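Local coordinates for protein geranyltranstransferase (IspA) (Helicobacter pylori, PDB 3LLW) that probably acts as a magnesium-dependent prenyltransferase of isoprene biosynthesis, a member of the FPP/GGPP synthase family, at residues F10-L22 against R50-A62. Residues are numbered along the deposited sequence; the frame is centred on the assembly and turned at random.
Sequences FYYNECERFESFL and RFRPKLFLAVLCA. With SO4 (sulfate ion), chain F.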
loop_
_atom_site.group_PDB
_atom_site.type_symbol
_atom_site.label_atom_id
_atom_site.label_comp_id
_atom_site.label_asym_id
_atom_site.label_seq_id
_atom_site.Cartn_x
_atom_site.Cartn_y
_atom_site.Cartn_z
ATOM N N PHE A 10 8.048 26.761 -18.456
ATOM C CA PHE A 10 8.800 25.540 -18.198
ATOM C C PHE A 10 7.940 24.522 -17.441
ATOM O O PHE A 10 7.975 23.325 -17.736
ATOM C CB PHE A 10 10.066 25.869 -17.401
ATOM C CG PHE A 10 10.795 24.663 -16.890
ATOM C CD1 PHE A 10 11.642 23.947 -17.727
ATOM C CD2 PHE A 10 10.652 24.255 -15.566
ATOM C CE1 PHE A 10 12.327 22.825 -17.257
ATOM C CE2 PHE A 10 11.328 23.132 -15.090
ATOM C CZ PHE A 10 12.167 22.417 -15.937
ATOM N N TYR A 11 7.183 25.020 -16.465
ATOM C CA TYR A 11 6.305 24.202 -15.644
ATOM C C TYR A 11 5.160 23.596 -16.448
ATOM O O TYR A 11 4.888 22.399 -16.327
ATOM C CB TYR A 11 5.779 25.004 -14.448
ATOM C CG TYR A 11 4.552 24.398 -13.791
ATOM C CD1 TYR A 11 4.608 23.138 -13.177
ATOM C CD2 TYR A 11 3.340 25.084 -13.778
ATOM C CE1 TYR A 11 3.500 22.583 -12.591
ATOM C CE2 TYR A 11 2.223 24.538 -13.174
ATOM C CZ TYR A 11 2.311 23.283 -12.585
ATOM O OH TYR A 11 1.208 22.731 -11.990
ATOM N N TYR A 12 4.505 24.408 -17.273
ATOM C CA TYR A 12 3.417 23.920 -18.130
ATOM C C TYR A 12 3.874 22.811 -19.077
ATOM O O TYR A 12 3.120 21.889 -19.389
ATOM C CB TYR A 12 2.805 25.063 -18.943
ATOM C CG TYR A 12 1.833 25.941 -18.181
ATOM C CD1 TYR A 12 1.102 25.442 -17.101
ATOM C CD2 TYR A 12 1.625 27.269 -18.559
ATOM C CE1 TYR A 12 0.205 26.242 -16.405
ATOM C CE2 TYR A 12 0.721 28.077 -17.874
ATOM C CZ TYR A 12 0.014 27.556 -16.800
ATOM O OH TYR A 12 -0.883 28.348 -16.115
ATOM N N ASN A 13 5.118 22.914 -19.520
ATOM C CA ASN A 13 5.688 21.945 -20.425
ATOM C C ASN A 13 6.044 20.634 -19.703
ATOM O O ASN A 13 5.896 19.554 -20.278
ATOM C CB ASN A 13 6.895 22.557 -21.138
ATOM C CG ASN A 13 7.482 21.648 -22.179
ATOM O OD1 ASN A 13 8.693 21.419 -22.193
ATOM N ND2 ASN A 13 6.633 21.108 -23.056
ATOM N N GLU A 14 6.496 20.736 -18.450
ATOM C CA GLU A 14 6.733 19.548 -17.623
ATOM C C GLU A 14 5.461 18.757 -17.307
ATOM O O GLU A 14 5.497 17.535 -17.229
ATOM C CB GLU A 14 7.486 19.897 -16.343
ATOM C CG GLU A 14 8.949 20.243 -16.600
ATOM C CD GLU A 14 9.655 19.199 -17.468
ATOM O OE1 GLU A 14 9.595 17.995 -17.122
ATOM O OE2 GLU A 14 10.272 19.581 -18.489
ATOM N N CYS A 15 4.346 19.460 -17.154
ATOM C CA CYS A 15 3.047 18.831 -16.979
ATOM C C CYS A 15 2.622 18.031 -18.200
ATOM O O CYS A 15 2.021 16.973 -18.060
ATOM C CB CYS A 15 1.991 19.883 -16.630
ATOM S SG CYS A 15 2.299 20.639 -15.020
ATOM N N GLU A 16 2.935 18.546 -19.391
ATOM C CA GLU A 16 2.646 17.849 -20.647
ATOM C C GLU A 16 3.574 16.655 -20.815
ATOM O O GLU A 16 3.160 15.611 -21.309
ATOM C CB GLU A 16 2.773 18.796 -21.851
ATOM C CG GLU A 16 1.731 19.910 -21.882
ATOM C CD GLU A 16 0.299 19.382 -21.891
ATOM O OE1 GLU A 16 -0.100 18.722 -22.880
ATOM O OE2 GLU A 16 -0.432 19.632 -20.907
ATOM N N ARG A 17 4.823 16.823 -20.385
ATOM C CA ARG A 17 5.812 15.759 -20.429
ATOM C C ARG A 17 5.554 14.685 -19.367
ATOM O O ARG A 17 5.918 13.520 -19.567
ATOM C CB ARG A 17 7.224 16.324 -20.255
ATOM C CG ARG A 17 7.813 17.005 -21.477
ATOM C CD ARG A 17 9.157 17.631 -21.111
ATOM N NE ARG A 17 9.886 18.108 -22.285
ATOM C CZ ARG A 17 11.134 18.576 -22.277
ATOM N NH1 ARG A 17 11.836 18.643 -21.144
ATOM N NH2 ARG A 17 11.683 18.983 -23.417
ATOM N N PHE A 18 4.954 15.064 -18.236
ATOM C CA PHE A 18 4.574 14.056 -17.257
ATOM C C PHE A 18 3.460 13.187 -17.832
ATOM O O PHE A 18 3.466 11.967 -17.646
ATOM C CB PHE A 18 4.127 14.635 -15.909
ATOM C CG PHE A 18 3.362 13.636 -15.061
ATOM C CD1 PHE A 18 4.039 12.615 -14.391
ATOM C CD2 PHE A 18 1.963 13.677 -14.991
ATOM C CE1 PHE A 18 3.348 11.677 -13.639
ATOM C CE2 PHE A 18 1.246 12.729 -14.242
ATOM C CZ PHE A 18 1.936 11.734 -13.560
ATOM N N GLU A 19 2.514 13.819 -18.520
ATOM C CA GLU A 19 1.363 13.105 -19.078
ATOM C C GLU A 19 1.799 12.052 -20.103
ATOM O O GLU A 19 1.204 10.978 -20.197
ATOM C CB GLU A 19 0.340 14.095 -19.652
ATOM C CG GLU A 19 -0.851 13.472 -20.430
ATOM C CD GLU A 19 -1.709 12.497 -19.605
ATOM O OE1 GLU A 19 -2.385 12.933 -18.647
ATOM O OE2 GLU A 19 -1.729 11.292 -19.935
ATOM N N SER A 20 2.868 12.344 -20.836
ATOM C CA SER A 20 3.363 11.424 -21.850
ATOM C C SER A 20 4.043 10.216 -21.200
ATOM O O SER A 20 3.822 9.075 -21.611
ATOM C CB SER A 20 4.313 12.146 -22.801
ATOM O OG SER A 20 4.425 11.435 -24.011
ATOM N N PHE A 21 4.856 10.487 -20.179
ATOM C CA PHE A 21 5.485 9.467 -19.337
ATOM C C PHE A 21 4.473 8.456 -18.765
ATOM O O PHE A 21 4.725 7.254 -18.761
ATOM C CB PHE A 21 6.251 10.173 -18.212
ATOM C CG PHE A 21 6.837 9.260 -17.172
ATOM C CD1 PHE A 21 8.160 8.826 -17.278
ATOM C CD2 PHE A 21 6.102 8.896 -16.038
ATOM C CE1 PHE A 21 8.730 8.003 -16.295
ATOM C CE2 PHE A 21 6.659 8.073 -15.056
ATOM C CZ PHE A 21 7.975 7.626 -15.181
ATOM N N LEU A 22 3.332 8.933 -18.357
ATOM C CA LEU A 22 2.329 8.094 -17.792
ATOM C C LEU A 22 1.684 7.223 -18.862
ATOM O O LEU A 22 1.403 6.081 -18.647
ATOM C CB LEU A 22 1.323 8.967 -17.073
ATOM C CG LEU A 22 0.040 8.405 -16.521
ATOM C CD1 LEU A 22 -0.560 9.313 -15.530
ATOM C CD2 LEU A 22 -0.932 8.080 -17.585
ATOM N N ARG A 50 -5.199 15.146 -13.702
ATOM C CA ARG A 50 -3.847 15.093 -13.097
ATOM C C ARG A 50 -3.597 16.220 -12.089
ATOM O O ARG A 50 -2.474 16.727 -11.978
ATOM C CB ARG A 50 -2.736 15.102 -14.178
ATOM C CG ARG A 50 -2.317 13.781 -14.827
ATOM C CD ARG A 50 -3.343 12.655 -14.747
ATOM N NE ARG A 50 -3.430 11.879 -15.985
ATOM C CZ ARG A 50 -3.883 10.633 -16.072
ATOM N NH1 ARG A 50 -3.932 10.033 -17.255
ATOM N NH2 ARG A 50 -4.290 9.982 -14.985
ATOM N N PHE A 51 -4.632 16.604 -11.345
ATOM C CA PHE A 51 -4.517 17.717 -10.420
ATOM C C PHE A 51 -3.393 17.516 -9.395
ATOM O O PHE A 51 -2.624 18.433 -9.139
ATOM C CB PHE A 51 -5.854 18.029 -9.729
ATOM C CG PHE A 51 -5.810 19.262 -8.848
ATOM C CD1 PHE A 51 -5.430 20.503 -9.372
ATOM C CD2 PHE A 51 -6.141 19.185 -7.497
ATOM C CE1 PHE A 51 -5.385 21.638 -8.562
ATOM C CE2 PHE A 51 -6.106 20.316 -6.683
ATOM C CZ PHE A 51 -5.722 21.542 -7.212
ATOM N N ARG A 52 -3.286 16.309 -8.844
ATOM C CA ARG A 52 -2.302 16.041 -7.807
ATOM C C ARG A 52 -0.850 16.018 -8.296
ATOM O O ARG A 52 -0.022 16.672 -7.673
ATOM C CB ARG A 52 -2.667 14.797 -6.981
ATOM C CG ARG A 52 -3.872 15.009 -6.112
ATOM C CD ARG A 52 -4.823 13.833 -6.224
ATOM N NE ARG A 52 -6.092 14.147 -5.589
ATOM C CZ ARG A 52 -7.193 14.492 -6.248
ATOM N NH1 ARG A 52 -8.290 14.770 -5.566
ATOM N NH2 ARG A 52 -7.206 14.541 -7.582
ATOM N N PRO A 53 -0.533 15.273 -9.390
ATOM C CA PRO A 53 0.811 15.446 -9.930
ATOM C C PRO A 53 1.147 16.878 -10.357
ATOM O O PRO A 53 2.278 17.323 -10.141
ATOM C CB PRO A 53 0.835 14.507 -11.136
ATOM C CG PRO A 53 -0.208 13.498 -10.861
ATOM C CD PRO A 53 -1.279 14.240 -10.141
ATOM N N LYS A 54 0.187 17.603 -10.927
ATOM C CA LYS A 54 0.411 19.026 -11.230
ATOM C C LYS A 54 0.756 19.861 -9.996
ATOM O O LYS A 54 1.615 20.739 -10.072
ATOM C CB LYS A 54 -0.767 19.639 -11.969
ATOM C CG LYS A 54 -0.830 19.235 -13.428
ATOM C CD LYS A 54 -2.162 19.601 -14.048
ATOM C CE LYS A 54 -2.258 18.991 -15.447
ATOM N NZ LYS A 54 -3.394 19.517 -16.220
ATOM N N LEU A 55 0.109 19.583 -8.865
ATOM C CA LEU A 55 0.437 20.274 -7.610
ATOM C C LEU A 55 1.845 19.942 -7.149
ATOM O O LEU A 55 2.563 20.821 -6.688
ATOM C CB LEU A 55 -0.543 19.889 -6.503
ATOM C CG LEU A 55 -1.962 20.444 -6.546
ATOM C CD1 LEU A 55 -2.847 19.559 -5.671
ATOM C CD2 LEU A 55 -1.955 21.884 -6.059
ATOM N N PHE A 56 2.212 18.661 -7.267
ATOM C CA PHE A 56 3.540 18.164 -6.930
ATOM C C PHE A 56 4.592 18.883 -7.755
ATOM O O PHE A 56 5.593 19.409 -7.224
ATOM C CB PHE A 56 3.621 16.640 -7.178
ATOM C CG PHE A 56 5.020 16.077 -7.064
ATOM C CD1 PHE A 56 5.699 15.634 -8.190
ATOM C CD2 PHE A 56 5.668 16.012 -5.825
ATOM C CE1 PHE A 56 6.998 15.120 -8.087
ATOM C CE2 PHE A 56 6.968 15.502 -5.719
ATOM C CZ PHE A 56 7.638 15.074 -6.845
ATOM N N LEU A 57 4.352 18.898 -9.063
ATOM C CA LEU A 57 5.265 19.527 -10.014
ATOM C C LEU A 57 5.303 21.056 -9.925
ATOM O O LEU A 57 6.328 21.649 -10.207
ATOM C CB LEU A 57 4.963 19.071 -11.434
ATOM C CG LEU A 57 5.297 17.618 -11.753
ATOM C CD1 LEU A 57 4.637 17.202 -13.081
ATOM C CD2 LEU A 57 6.805 17.436 -11.808
ATOM N N ALA A 58 4.209 21.676 -9.500
ATOM C CA ALA A 58 4.180 23.119 -9.279
ATOM C C ALA A 58 5.209 23.548 -8.247
ATOM O O ALA A 58 5.901 24.518 -8.464
ATOM C CB ALA A 58 2.805 23.573 -8.855
ATOM N N VAL A 59 5.304 22.801 -7.148
ATOM C CA VAL A 59 6.223 23.099 -6.050
ATOM C C VAL A 59 7.656 22.793 -6.461
ATOM O O VAL A 59 8.571 23.572 -6.221
ATOM C CB VAL A 59 5.860 22.294 -4.772
ATOM C CG1 VAL A 59 6.678 22.754 -3.569
ATOM C CG2 VAL A 59 4.405 22.452 -4.448
ATOM N N LEU A 60 7.831 21.651 -7.105
ATOM C CA LEU A 60 9.136 21.149 -7.457
ATOM C C LEU A 60 9.849 21.933 -8.568
ATOM O O LEU A 60 11.007 22.334 -8.390
ATOM C CB LEU A 60 8.996 19.683 -7.813
ATOM C CG LEU A 60 10.232 18.920 -8.223
ATOM C CD1 LEU A 60 11.105 18.607 -7.010
ATOM C CD2 LEU A 60 9.713 17.683 -8.841
ATOM N N CYS A 61 9.159 22.172 -9.686
ATOM C CA CYS A 61 9.697 22.974 -10.801
ATOM C C CYS A 61 10.092 24.384 -10.385
ATOM O O CYS A 61 11.053 24.943 -10.912
ATOM C CB CYS A 61 8.684 23.095 -11.940
ATOM S SG CYS A 61 8.335 21.576 -12.797
ATOM N N ALA A 62 9.325 24.952 -9.460
ATOM C CA ALA A 62 9.615 26.252 -8.889
ATOM C C ALA A 62 10.874 26.263 -8.022
ATOM O O ALA A 62 11.624 27.238 -8.029
ATOM C CB ALA A 62 8.447 26.713 -8.084
HETATM S S SO4 F . -8.887 14.717 -10.872
HETATM O O1 SO4 F . -9.332 13.382 -11.305
HETATM O O2 SO4 F . -9.258 14.945 -9.473
HETATM O O3 SO4 F . -7.434 14.869 -11.029
HETATM O O4 SO4 F . -9.572 15.720 -11.686
#
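Y11 of helix 6-23 fits as a knob into the hole formed by K54, L57, A58 and C61 of helix 51-63, joining two helices of the largely helical polyprenyl synthetase fold. The segment axes pass 9.9 Å apart with 136° between their N-to-C directions, nearer antiparallel than parallel. With CG anti to the backbone N (chi1 162°), the Y11 ring is carried into the hole. Y11 CD1 passes L57 O and has C61 SG at the ring edge; CE1 presses on the backbone at A58 N (3.3 Å) and meets L57 CB in the ring plane; CZ rests on A58 CB (3.8 Å); and OH donates to K54 O (2.8 Å). That carbonyl is gripped twice, because A58 N, its helical partner, arrives from the face opposite the hydroxyl. L296 and N292 of helix 287-301 also touch Y11. C61 SG packs against E14 CB as well, while E14 OE1 bonds to Y69 and Q73. Further along, F18 CE2 meets P53 CB obliquely at 3.6 Å. At the N-cap of helix 51-63, the R50 chain is bent: NH2 forms a salt bridge to E84 and a hydrogen bond to V44 O, and NE makes an almost linear (171°) salt-bridge hydrogen bond to E19 OE1 at 3.0 Å, on the syn side of the carboxylate. L22 CD1 covers one face of the R50 guanidinium, centred 3.6 Å above its plane.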